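PDB 6VXC: trans-4-hydroxy-L-proline dehydratase from Clostridioides difficile 70-100-2010, which catalyses the radical-based dehydration of trans-4-hydroxy-L-proline to (S)-1-pyrroline-5-carboxylate in the anaerobic breakdown of hydroxyproline. Local coordinates for residues A413-R418 with K736-M741; E430-E435 with D752-Q757; G626-Y631 with V706-A711; G702-I707 with A742-A747; N724-P729 with R804-F809. One frame throughout, in Å; residues are numbered along the deposited sequence.

Contact 1 of 5, residues A413-R418 with K736-M741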
# COMPACT_ATOMS: atom_id res chain seq x y z
N ALA A 413 5.34 -19.54 10.09
CA ALA A 413 5.56 -18.33 9.29
C ALA A 413 7.03 -18.17 8.93
O ALA A 413 7.37 -17.85 7.78
CB ALA A 413 5.06 -17.10 10.04
N CYS A 414 7.93 -18.42 9.88
CA CYS A 414 9.36 -18.36 9.56
C CYS A 414 9.75 -19.42 8.54
O CYS A 414 10.61 -19.16 7.69
CB CYS A 414 10.20 -18.49 10.82
SG CYS A 414 10.08 -17.09 11.93
N GLU A 415 9.14 -20.61 8.60
CA GLU A 415 9.41 -21.63 7.58
C GLU A 415 9.15 -21.09 6.19
O GLU A 415 9.93 -21.33 5.26
CB GLU A 415 8.54 -22.86 7.78
CG GLU A 415 8.98 -23.85 8.79
CD GLU A 415 8.04 -25.05 8.79
OE1 GLU A 415 7.61 -25.46 7.68
OE2 GLU A 415 7.73 -25.55 9.89
N ILE A 416 8.04 -20.38 6.02
CA ILE A 416 7.70 -19.86 4.70
C ILE A 416 8.65 -18.73 4.32
O ILE A 416 9.17 -18.70 3.20
CB ILE A 416 6.22 -19.43 4.66
CG1 ILE A 416 5.31 -20.62 5.01
CG2 ILE A 416 5.87 -18.88 3.31
CD1 ILE A 416 3.87 -20.22 5.41
N SER A 417 8.91 -17.81 5.25
CA SER A 417 9.82 -16.69 4.96
C SER A 417 11.19 -17.19 4.54
O SER A 417 11.79 -16.69 3.57
CB SER A 417 9.92 -15.79 6.20
OG SER A 417 10.83 -14.71 6.04
N ARG A 418 11.67 -18.25 5.20
CA ARG A 418 12.99 -18.77 4.90
C ARG A 418 13.08 -19.31 3.48
O ARG A 418 14.18 -19.40 2.93
CB ARG A 418 13.32 -19.87 5.91
CG ARG A 418 14.58 -20.64 5.63
CD ARG A 418 14.92 -21.62 6.76
NE ARG A 418 14.01 -22.75 6.86
CZ ARG A 418 14.22 -23.79 7.66
NH1 ARG A 418 13.36 -24.79 7.71
NH2 ARG A 418 15.30 -23.82 8.43
N LYS A 736 17.65 -24.98 14.11
CA LYS A 736 18.30 -23.83 14.75
C LYS A 736 18.10 -22.57 13.93
O LYS A 736 17.95 -21.47 14.49
CB LYS A 736 19.80 -24.08 14.92
CG LYS A 736 20.18 -24.70 16.24
CD LYS A 736 21.69 -24.89 16.33
CE LYS A 736 22.41 -23.56 16.16
NZ LYS A 736 22.09 -22.62 17.27
N GLY A 737 18.12 -22.70 12.60
CA GLY A 737 17.88 -21.54 11.76
C GLY A 737 16.48 -20.98 11.96
O GLY A 737 16.31 -19.77 12.09
N LEU A 738 15.47 -21.86 11.98
CA LEU A 738 14.11 -21.39 12.24
C LEU A 738 14.04 -20.68 13.59
O LEU A 738 13.48 -19.59 13.70
CB LEU A 738 13.12 -22.55 12.23
CG LEU A 738 12.72 -23.12 10.89
CD1 LEU A 738 11.58 -24.12 11.09
CD2 LEU A 738 12.32 -21.99 9.95
N ASP A 739 14.65 -21.28 14.62
CA ASP A 739 14.59 -20.67 15.94
C ASP A 739 15.30 -19.33 15.94
O ASP A 739 14.82 -18.38 16.58
CB ASP A 739 15.21 -21.60 16.99
CG ASP A 739 14.35 -22.81 17.26
OD1 ASP A 739 13.13 -22.75 16.99
OD2 ASP A 739 14.88 -23.82 17.77
N ASN A 740 16.40 -19.21 15.22
CA ASN A 740 17.10 -17.93 15.19
C ASN A 740 16.25 -16.84 14.55
O ASN A 740 16.20 -15.72 15.05
CB ASN A 740 18.45 -18.07 14.48
CG ASN A 740 19.51 -18.71 15.38
OD1 ASN A 740 19.41 -18.67 16.60
ND2 ASN A 740 20.55 -19.27 14.77
N MET A 741 15.55 -17.16 13.45
CA MET A 741 14.63 -16.19 12.86
C MET A 741 13.51 -15.83 13.83
O MET A 741 13.24 -14.65 14.08
CB MET A 741 14.04 -16.77 11.57
CG MET A 741 15.08 -16.99 10.47
SD MET A 741 14.41 -17.81 9.01
CE MET A 741 13.12 -16.64 8.47
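R418 starts out with CG anti to its backbone N (chi1 172°) and bends at chi3, which swings its guanidinium across L738, while L738, its CG anti to the carbonyl carbon, places its CD2 against one face of the group. The two side chains run at about a right angle, and L738 CD2 sits over the centre of that face, 3.5 Å from R418 CZ. This leaves the rim of the guanidinium to polar partners: NH2 donates to the carbonyl oxygens of V732 and G734, around the start of helix 734-750. The contact joins helix 407-418, from the pyruvate formate lyase-like part of this glycyl radical enzyme, to helix 734-750 of the glycine radical region. Their short segments cross steeply, at 104°, with axes 9.5 Å apart. L738 also spans to E415, its CD1 lying 3.5 Å from E415 CG. One turn on, M741 bends at chi3 and pushes its methyl against the other helix: CE is 3.6 Å from C414 O and 3.9 Å from S417 OG, while SD lies alongside R418 CB. C414 SG packs 4.0 Å from M741 CB. Behind these groups F426 lines C414 and S417, and F758 touches S417 and M741.

Contact 2 of 5, residues E430-E435 with D752-Q757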
# COMPACT_ATOMS: atom_id res chain seq x y z
N GLU A 430 1.11 -6.03 19.54
CA GLU A 430 1.06 -5.10 20.66
C GLU A 430 1.44 -3.69 20.23
O GLU A 430 0.89 -2.73 20.76
CB GLU A 430 1.96 -5.57 21.82
CG GLU A 430 1.23 -6.58 22.71
CD GLU A 430 1.08 -7.93 22.02
OE1 GLU A 430 2.12 -8.49 21.66
OE2 GLU A 430 -0.06 -8.40 21.80
N ALA A 431 2.36 -3.55 19.28
CA ALA A 431 2.67 -2.22 18.77
C ALA A 431 1.49 -1.62 18.02
O ALA A 431 1.12 -0.47 18.24
CB ALA A 431 3.92 -2.27 17.88
N ILE A 432 0.87 -2.42 17.15
CA ILE A 432 -0.30 -1.96 16.40
C ILE A 432 -1.38 -1.42 17.34
O ILE A 432 -1.92 -0.33 17.14
CB ILE A 432 -0.85 -3.10 15.52
CG1 ILE A 432 0.11 -3.39 14.36
CG2 ILE A 432 -2.25 -2.77 15.07
CD1 ILE A 432 -0.14 -4.73 13.70
N VAL A 433 -1.72 -2.20 18.36
CA VAL A 433 -2.80 -1.78 19.25
C VAL A 433 -2.45 -0.48 19.95
O VAL A 433 -3.28 0.43 20.04
CB VAL A 433 -3.13 -2.89 20.27
CG1 VAL A 433 -4.01 -2.33 21.38
CG2 VAL A 433 -3.84 -4.01 19.56
N GLN A 434 -1.21 -0.36 20.44
CA GLN A 434 -0.80 0.85 21.13
C GLN A 434 -0.69 2.04 20.18
O GLN A 434 -1.06 3.17 20.54
CB GLN A 434 0.51 0.58 21.88
CG GLN A 434 0.29 -0.16 23.20
CD GLN A 434 1.57 -0.58 23.89
OE1 GLN A 434 2.53 -0.98 23.24
NE2 GLN A 434 1.64 -0.38 25.19
N GLU A 435 -0.21 1.82 18.95
CA GLU A 435 -0.21 2.87 17.95
C GLU A 435 -1.62 3.41 17.73
O GLU A 435 -1.84 4.63 17.71
CB GLU A 435 0.37 2.35 16.63
CG GLU A 435 1.89 2.08 16.64
CD GLU A 435 2.29 1.07 15.57
OE1 GLU A 435 1.51 0.92 14.60
OE2 GLU A 435 3.35 0.41 15.71
N ASP A 752 9.20 -3.45 21.24
CA ASP A 752 8.13 -2.66 20.62
C ASP A 752 8.44 -2.21 19.19
O ASP A 752 7.86 -1.25 18.72
CB ASP A 752 7.76 -1.47 21.50
CG ASP A 752 7.10 -1.90 22.80
OD1 ASP A 752 6.40 -2.93 22.78
OD2 ASP A 752 7.32 -1.25 23.84
N GLY A 753 9.33 -2.92 18.50
CA GLY A 753 9.45 -2.71 17.07
C GLY A 753 8.16 -3.07 16.36
O GLY A 753 7.38 -3.87 16.83
N HIS A 754 7.92 -2.40 15.24
CA HIS A 754 6.64 -2.48 14.54
C HIS A 754 6.58 -3.63 13.54
O HIS A 754 5.56 -4.33 13.45
CB HIS A 754 6.38 -1.15 13.81
CG HIS A 754 5.15 -1.16 12.97
ND1 HIS A 754 3.89 -1.03 13.50
CD2 HIS A 754 4.99 -1.31 11.64
CE1 HIS A 754 3.00 -1.08 12.52
NE2 HIS A 754 3.64 -1.25 11.38
N HIS A 755 7.64 -3.84 12.76
CA HIS A 755 7.59 -4.67 11.58
C HIS A 755 8.99 -5.16 11.22
O HIS A 755 9.96 -4.43 11.38
CB HIS A 755 7.00 -3.89 10.40
CG HIS A 755 7.40 -4.41 9.06
ND1 HIS A 755 8.54 -4.00 8.40
CD2 HIS A 755 6.80 -5.32 8.25
CE1 HIS A 755 8.62 -4.62 7.24
NE2 HIS A 755 7.58 -5.43 7.12
N ILE A 756 9.06 -6.38 10.69
CA ILE A 756 10.29 -6.87 10.09
C ILE A 756 9.92 -7.89 9.01
O ILE A 756 8.94 -8.63 9.14
CB ILE A 756 11.26 -7.45 11.17
CG1 ILE A 756 12.67 -7.68 10.61
CG2 ILE A 756 10.71 -8.73 11.80
CD1 ILE A 756 13.68 -7.92 11.71
N GLN A 757 10.72 -7.92 7.95
CA GLN A 757 10.53 -8.87 6.85
C GLN A 757 11.90 -9.24 6.29
O GLN A 757 12.84 -8.45 6.37
CB GLN A 757 9.64 -8.28 5.76
CG GLN A 757 10.24 -7.06 5.09
CD GLN A 757 9.23 -6.30 4.25
OE1 GLN A 757 8.03 -6.34 4.51
NE2 GLN A 757 9.71 -5.63 3.20
O HOH W 1 4.77 -2.73 25.19
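H754 and E435 form a histidine-carboxylate hydrogen bond that ties the loop before strand 755-759 to helix 429-438. H754 ND1 donates to E435 OE2 at 2.7 Å, with an N-H...O angle of 140°; the oxygen accepts on its syn lone pair but lies 25° out of the imidazole plane, and the carboxylate plane is turned 38° from the ring. Both ends of the pair are held from behind: E435 OE1 is hydrogen-bonded to T457 OG1, and H754 NE2 to the carbonyl oxygen of V455. The ring is therefore fixed at both nitrogens in a buried setting, about 7 Å from the side chain of E456, the probable proton acceptor. Aliphatic groups pack round this pair. I432 CG1 comes obliquely to within 4.1 Å of H754 CE1, and the A431 CB methyl rests 4.0 Å from the carbonyl oxygen G753 O, which is also gripped by N428 ND2.

Toward D752 the contact opens out. D752, with positive phi, is the C-prime residue of the Schellman motif that ends helix 734-750, and its side chain faces Q434, an exposed residue, without direct bonding: Q434 OE1 and D752 OD1 remain 4.4 Å apart. A water bridges them, donating firmly to D752 OD1 at 2.9 Å and only weakly to Q434 OE1 at 3.4 Å.

Contact 3 of 5, residues G626-Y631 with V706-A711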
# COMPACT_ATOMS: atom_id res chain seq x y z
N GLY A 626 22.44 1.75 13.04
CA GLY A 626 22.27 0.32 12.89
C GLY A 626 23.35 -0.53 13.54
O GLY A 626 23.43 -1.74 13.28
N ASN A 627 24.15 0.05 14.43
CA ASN A 627 25.18 -0.70 15.13
C ASN A 627 24.99 -0.64 16.63
O ASN A 627 25.91 -0.99 17.38
CB ASN A 627 26.56 -0.17 14.74
CG ASN A 627 26.85 -0.38 13.28
OD1 ASN A 627 27.21 -1.48 12.87
ND2 ASN A 627 26.67 0.65 12.48
N ASP A 628 23.80 -0.26 17.08
CA ASP A 628 23.56 -0.02 18.50
C ASP A 628 24.58 0.98 19.05
O ASP A 628 25.02 0.88 20.19
CB ASP A 628 23.58 -1.32 19.31
CG ASP A 628 23.00 -1.14 20.69
OD1 ASP A 628 22.20 -0.18 20.89
OD2 ASP A 628 23.36 -1.93 21.58
N ASP A 629 24.96 1.94 18.21
CA ASP A 629 25.93 2.98 18.56
C ASP A 629 25.17 4.28 18.82
O ASP A 629 24.66 4.91 17.89
CB ASP A 629 26.94 3.15 17.43
CG ASP A 629 28.04 4.15 17.75
OD1 ASP A 629 27.89 4.95 18.70
OD2 ASP A 629 29.05 4.13 17.03
N ASP A 630 25.12 4.70 20.10
CA ASP A 630 24.31 5.85 20.50
C ASP A 630 24.80 7.17 19.89
O ASP A 630 24.00 8.10 19.76
CB ASP A 630 24.26 5.95 22.02
CG ASP A 630 23.26 4.98 22.64
OD1 ASP A 630 22.26 4.64 21.97
OD2 ASP A 630 23.51 4.53 23.77
N TYR A 631 26.06 7.27 19.48
CA TYR A 631 26.50 8.49 18.80
C TYR A 631 25.68 8.71 17.54
O TYR A 631 25.20 9.83 17.27
CB TYR A 631 27.98 8.42 18.46
CG TYR A 631 28.55 9.75 18.04
CD1 TYR A 631 28.40 10.22 16.75
CD2 TYR A 631 29.23 10.54 18.96
CE1 TYR A 631 28.91 11.44 16.37
CE2 TYR A 631 29.76 11.77 18.59
CZ TYR A 631 29.59 12.21 17.29
OH TYR A 631 30.09 13.42 16.88
N VAL A 706 21.22 -4.17 14.81
CA VAL A 706 20.33 -3.28 14.06
C VAL A 706 18.93 -3.24 14.68
O VAL A 706 18.32 -2.17 14.74
CB VAL A 706 20.28 -3.58 12.54
CG1 VAL A 706 21.34 -4.55 12.05
CG2 VAL A 706 18.90 -3.91 12.06
N ILE A 707 18.40 -4.37 15.17
CA ILE A 707 17.07 -4.27 15.77
C ILE A 707 17.13 -3.45 17.06
O ILE A 707 16.17 -2.76 17.41
CB ILE A 707 16.40 -5.64 16.03
CG1 ILE A 707 17.20 -6.52 16.99
CG2 ILE A 707 16.04 -6.36 14.70
CD1 ILE A 707 16.37 -7.68 17.61
N LYS A 708 18.27 -3.45 17.74
CA LYS A 708 18.44 -2.56 18.89
C LYS A 708 18.46 -1.09 18.46
O LYS A 708 17.83 -0.25 19.09
CB LYS A 708 19.71 -2.95 19.65
CG LYS A 708 19.57 -4.21 20.50
CD LYS A 708 20.70 -4.28 21.51
CE LYS A 708 20.89 -5.68 22.04
NZ LYS A 708 22.06 -5.72 22.96
N SER A 709 19.15 -0.77 17.35
CA SER A 709 19.10 0.59 16.83
C SER A 709 17.67 0.99 16.43
O SER A 709 17.18 2.06 16.80
CB SER A 709 20.04 0.72 15.62
OG SER A 709 21.41 0.79 15.96
N CYS A 710 16.99 0.13 15.68
CA CYS A 710 15.64 0.45 15.21
C CYS A 710 14.65 0.60 16.36
O CYS A 710 13.68 1.36 16.24
CB CYS A 710 15.14 -0.64 14.24
SG CYS A 710 16.03 -0.69 12.69
N ALA A 711 14.86 -0.12 17.46
CA ALA A 711 13.94 -0.01 18.59
C ALA A 711 14.05 1.32 19.32
O ALA A 711 13.14 1.67 20.08
CB ALA A 711 14.18 -1.16 19.56
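S709 OG takes the backbone N-H of D628 at 2.8 Å, with an N-H...O angle of 148°, and this bond fastens the loop before helix 630-647 to helix 703-711. A second, weak bond reaches the same oxygen from G626 N at 3.2 Å, so the loop curls round the serine hydroxyl with two of its amides directed at one atom. S709 OG stands anti to its own carbonyl carbon (chi1 -76°), which leaves it beside its own backbone N, where it also makes a weak hydrogen bond to A705 O while meeting the loop amides. The hydroxyl is further hydrogen-bonded to D633 OD2, in the helix that follows the loop.

Close packing surrounds the bonds. G626 CA lies 3.2 Å from S709 OG, and G626 O rests over V706, making a CA-H...O contact of 3.5 Å to V706 CA. Both G626 and D628 have positive phi. D629 is the N-cap of helix 630-647, its OD1 accepting from Y631 N in a capping bond.

Farther out, D628 sets its carboxylate obliquely across the extended K708 chain, with D628 OD2 3.6 Å from K708 CD. The ammonium K708 NZ stays 4.2 Å from D628 OD2, beyond a salt bridge; the firmer cationic partner is K712, whose NZ bridges to OD1 of both D628 and D630. The aspartate-rich loop thus presents its negative charge to K708 in the last turn of helix 703-711 and K712 just beyond it, an electrostatic match that would favour this docking, while the buried serine supplies its directional anchor.

Contact 4 of 5, residues G702-I707 with A742-A747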
# COMPACT_ATOMS: atom_id res chain seq x y z
N GLY A 702 26.00 -7.07 13.00
CA GLY A 702 25.04 -8.15 13.04
C GLY A 702 23.61 -7.68 13.22
O GLY A 702 23.35 -6.52 13.52
N PRO A 703 22.65 -8.61 13.09
CA PRO A 703 21.23 -8.21 13.08
C PRO A 703 20.69 -7.84 14.45
O PRO A 703 19.71 -7.08 14.53
CB PRO A 703 20.52 -9.44 12.51
CG PRO A 703 21.45 -10.59 12.90
CD PRO A 703 22.84 -10.04 12.82
N THR A 704 21.24 -8.38 15.53
CA THR A 704 20.78 -7.95 16.84
C THR A 704 21.11 -6.48 17.08
O THR A 704 20.28 -5.73 17.61
CB THR A 704 21.38 -8.83 17.93
OG1 THR A 704 20.84 -10.15 17.80
CG2 THR A 704 21.02 -8.30 19.32
N ALA A 705 22.28 -6.04 16.62
CA ALA A 705 22.62 -4.63 16.78
C ALA A 705 21.66 -3.74 16.00
O ALA A 705 21.28 -2.67 16.47
CB ALA A 705 24.07 -4.36 16.36
N VAL A 706 21.22 -4.17 14.81
CA VAL A 706 20.33 -3.28 14.06
C VAL A 706 18.93 -3.24 14.68
O VAL A 706 18.32 -2.17 14.74
CB VAL A 706 20.28 -3.58 12.54
CG1 VAL A 706 21.34 -4.55 12.05
CG2 VAL A 706 18.90 -3.91 12.06
N ILE A 707 18.40 -4.37 15.17
CA ILE A 707 17.07 -4.27 15.77
C ILE A 707 17.13 -3.45 17.06
O ILE A 707 16.17 -2.76 17.41
CB ILE A 707 16.40 -5.64 16.03
CG1 ILE A 707 17.20 -6.52 16.99
CG2 ILE A 707 16.04 -6.36 14.70
CD1 ILE A 707 16.37 -7.68 17.61
N ALA A 742 12.84 -16.85 14.37
CA ALA A 742 11.75 -16.64 15.31
C ALA A 742 12.20 -15.81 16.50
O ALA A 742 11.47 -14.92 16.95
CB ALA A 742 11.22 -17.99 15.79
N ASN A 743 13.39 -16.09 17.02
CA ASN A 743 13.88 -15.36 18.17
C ASN A 743 14.16 -13.90 17.83
O ASN A 743 13.97 -13.02 18.67
CB ASN A 743 15.14 -16.03 18.72
CG ASN A 743 14.85 -17.34 19.45
OD1 ASN A 743 13.69 -17.66 19.71
ND2 ASN A 743 15.90 -18.07 19.81
N LEU A 744 14.68 -13.63 16.63
CA LEU A 744 14.94 -12.25 16.24
C LEU A 744 13.63 -11.46 16.16
O LEU A 744 13.56 -10.32 16.63
CB LEU A 744 15.67 -12.22 14.89
CG LEU A 744 16.19 -10.84 14.45
CD1 LEU A 744 17.41 -10.42 15.28
CD2 LEU A 744 16.49 -10.76 12.97
N VAL A 745 12.60 -12.06 15.59
CA VAL A 745 11.29 -11.40 15.53
C VAL A 745 10.79 -11.08 16.93
O VAL A 745 10.39 -9.94 17.21
CB VAL A 745 10.30 -12.28 14.75
CG1 VAL A 745 8.88 -11.70 14.82
CG2 VAL A 745 10.74 -12.40 13.30
N ARG A 746 10.82 -12.07 17.83
CA ARG A 746 10.38 -11.89 19.22
C ARG A 746 11.21 -10.84 19.94
O ARG A 746 10.68 -10.07 20.75
CB ARG A 746 10.47 -13.22 19.99
CG ARG A 746 9.51 -14.31 19.59
CD ARG A 746 8.20 -14.22 20.30
NE ARG A 746 7.42 -15.44 20.14
CZ ARG A 746 6.10 -15.47 20.16
NH1 ARG A 746 5.42 -14.34 20.33
NH2 ARG A 746 5.44 -16.61 19.97
N ALA A 747 12.53 -10.85 19.73
CA ALA A 747 13.38 -9.88 20.40
C ALA A 747 13.01 -8.47 19.96
O ALA A 747 12.77 -7.59 20.79
CB ALA A 747 14.85 -10.17 20.11
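I707 and L744 meet through their outermost methyls, I707 CD1 standing 3.7 Å from L744 CD1. The same I707 methyl also touches A747 CB at 3.8 Å, so it settles between two residues one turn apart on helix 734-750. That reach depends on I707 CG1 lying between the backbone N and the carbonyl carbon (chi1 61°), with the chain extended beyond it. L744 CG is anti to the backbone N (chi1 -172°), and its two methyls fork toward helix 703-711. L744 CD1 approaches P703 O at 4.1 Å as well as I707, while L744 CD2 faces P703 CB at 4.3 Å. T704 OG1 brushes the edge of the contact, 4.3 Å from L744 CD1.

Helices 703-711 and 734-750 run nearly parallel here, their short segments at 21° with axes 10.6 Å apart, and both belong to the glycine radical region of the enzyme. At this separation side chains from both helices meet in between; no hydrogen bond links the two segments. G702, with positive phi, is the N-cap before helix 703-711, setting P703 at the first turn where its CB points toward L744. Beneath the helices lies the mixed sheet: I756 of strand 755-759 supports I707 and V745, while F758 touches L744 and V745. On the flank of helix 734-750 turned from I707, R746 is anchored by Q407 and by the carbonyl oxygens of S402 and T405.

Contact 5 of 5, residues N724-P729 with R804-F809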
# COMPACT_ATOMS: atom_id res chain seq x y z
N ASN A 724 13.57 -3.89 6.54
CA ASN A 724 14.10 -5.01 5.77
C ASN A 724 15.34 -5.58 6.44
O ASN A 724 16.23 -4.83 6.86
CB ASN A 724 14.52 -4.59 4.36
CG ASN A 724 13.38 -4.49 3.40
OD1 ASN A 724 13.22 -3.47 2.71
ND2 ASN A 724 12.57 -5.52 3.35
N GLN A 725 15.42 -6.90 6.52
CA GLN A 725 16.64 -7.60 6.90
C GLN A 725 16.85 -8.77 5.95
O GLN A 725 15.89 -9.28 5.35
CB GLN A 725 16.62 -8.08 8.36
CG GLN A 725 16.87 -6.98 9.43
CD GLN A 725 18.28 -6.41 9.38
OE1 GLN A 725 19.22 -7.00 9.90
NE2 GLN A 725 18.43 -5.23 8.76
N ARG A 726 18.10 -9.17 5.79
CA ARG A 726 18.51 -10.18 4.83
C ARG A 726 19.47 -11.15 5.49
O ARG A 726 20.39 -10.72 6.20
CB ARG A 726 19.15 -9.52 3.60
CG ARG A 726 19.83 -10.48 2.69
CD ARG A 726 20.70 -9.77 1.68
NE ARG A 726 21.58 -10.73 1.04
CZ ARG A 726 22.57 -10.42 0.21
NH1 ARG A 726 22.83 -9.15 -0.09
NH2 ARG A 726 23.30 -11.39 -0.31
N PHE A 727 19.29 -12.45 5.26
CA PHE A 727 20.13 -13.48 5.86
C PHE A 727 20.80 -14.32 4.79
O PHE A 727 20.20 -14.64 3.76
CB PHE A 727 19.32 -14.41 6.75
CG PHE A 727 18.80 -13.75 7.96
CD1 PHE A 727 19.66 -13.25 8.92
CD2 PHE A 727 17.44 -13.63 8.16
CE1 PHE A 727 19.16 -12.62 10.03
CE2 PHE A 727 16.95 -13.01 9.28
CZ PHE A 727 17.81 -12.50 10.21
N ALA A 728 22.04 -14.69 5.06
CA ALA A 728 22.70 -15.70 4.25
C ALA A 728 21.89 -16.99 4.31
O ALA A 728 21.46 -17.39 5.40
CB ALA A 728 24.13 -15.94 4.76
N PRO A 729 21.65 -17.65 3.19
CA PRO A 729 20.87 -18.91 3.25
C PRO A 729 21.50 -19.95 4.16
O PRO A 729 20.77 -20.70 4.83
CB PRO A 729 20.82 -19.37 1.79
CG PRO A 729 21.05 -18.09 0.99
CD PRO A 729 21.98 -17.25 1.81
N ARG A 804 22.06 -4.90 0.05
CA ARG A 804 21.63 -4.95 1.44
C ARG A 804 22.51 -5.92 2.22
O ARG A 804 23.06 -6.87 1.66
CB ARG A 804 20.15 -5.34 1.54
CG ARG A 804 19.19 -4.33 0.91
CD ARG A 804 17.74 -4.81 0.95
NE ARG A 804 16.83 -3.95 0.19
CZ ARG A 804 15.53 -4.21 0.03
NH1 ARG A 804 14.98 -5.29 0.57
NH2 ARG A 804 14.78 -3.38 -0.68
N THR A 805 22.70 -5.63 3.50
CA THR A 805 23.67 -6.38 4.30
C THR A 805 23.26 -7.84 4.44
O THR A 805 22.13 -8.14 4.82
CB THR A 805 23.83 -5.73 5.66
OG1 THR A 805 24.14 -4.35 5.47
CG2 THR A 805 24.97 -6.40 6.45
N GLU A 806 24.18 -8.76 4.13
CA GLU A 806 23.88 -10.18 4.31
C GLU A 806 24.20 -10.54 5.76
O GLU A 806 25.36 -10.60 6.15
CB GLU A 806 24.66 -11.04 3.31
CG GLU A 806 24.23 -12.52 3.31
CD GLU A 806 24.92 -13.37 2.23
OE1 GLU A 806 24.25 -13.78 1.25
OE2 GLU A 806 26.13 -13.62 2.36
N GLN A 807 23.16 -10.73 6.57
CA GLN A 807 23.37 -10.95 8.00
C GLN A 807 23.69 -12.41 8.30
O GLN A 807 23.26 -13.32 7.59
CB GLN A 807 22.15 -10.51 8.81
CG GLN A 807 21.73 -9.06 8.57
CD GLN A 807 22.64 -8.04 9.26
OE1 GLN A 807 23.84 -8.28 9.46
NE2 GLN A 807 22.06 -6.91 9.63
N THR A 808 24.44 -12.62 9.37
CA THR A 808 24.62 -13.94 9.96
C THR A 808 24.19 -13.91 11.42
O THR A 808 24.17 -12.86 12.06
CB THR A 808 26.08 -14.40 9.85
OG1 THR A 808 26.91 -13.51 10.57
CG2 THR A 808 26.54 -14.44 8.41
N PHE A 809 23.78 -15.06 11.93
CA PHE A 809 23.58 -15.22 13.36
C PHE A 809 24.89 -15.67 14.01
O PHE A 809 25.21 -15.31 15.15
CB PHE A 809 22.46 -16.20 13.67
CG PHE A 809 21.11 -15.71 13.25
CD1 PHE A 809 20.52 -14.66 13.90
CD2 PHE A 809 20.40 -16.35 12.25
CE1 PHE A 809 19.28 -14.21 13.54
CE2 PHE A 809 19.14 -15.91 11.89
CZ PHE A 809 18.58 -14.83 12.54
OXT PHE A 809 25.66 -16.43 13.41
O HOH W 2 20.09 -6.92 5.96
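R726 and E806 form a salt bridge in which the guanidinium is also covered by the partner's own side chain. R726 is extended from its anti chi1 (169°) out to NE, so that NH2 reaches E806 OE1 at 3.0 Å while E806 CB sits over the centre of one guanidinium face. Guanidinium and carboxylate planes stand 78° apart, and the hydrogen bond within the bridge is weak. R726 NH1 donates, again weakly, to R804 O. E806 too is extended, and its CG and CD lie against A728 CB.

The C-terminal tail docks beside strand 724-726, the edge strand of the mixed sheet in the glycine radical region, through a single beta bridge between F727 and Q807. Q807 N donates to R726 O at 2.8 Å, and A728 N to Q807 O at 3.1 Å in an almost straight bond. Q807 and Q725 both bend at chi2, which brings their amides together: Q807 NE2 donates to Q725 OE1 at 2.9 Å, on a lone pair in the carbonyl plane, although the two amide planes are well twisted from each other. Q725 NE2 is turned back to N724 O.

Beyond the bridge, F727 and F809 make an offset stack, centroids 4.6 Å apart and planes at 29°, with CZ to CZ at 3.4 Å. F809 CE2 lies over one F727 face, toward its rim. F758 meets the F727 ring as well, and N740 packs against F809, the last residue of the chain.

From the N terminus, helix 407-418 opens contact 1 and helix 429-438 opens contact 2; both close long loops some 317 residues later on helix 734-750 and just before strand 755-759, and the two cross. Contact 3 falls within both, running from the loop at 626-631 to helix 703-711. The same helix starts contact 4, which crosses contact 1, lies within contact 2 and ends on helix 734-750. Contact 5 begins at strand 724-726, follows contact 3 in series and crosses contacts 1, 2 and 4, returning the C terminus to the sheet. F809 touches N740 of contact 1, and F727 touches L744 of contact 4, joining tail, sheet and helices.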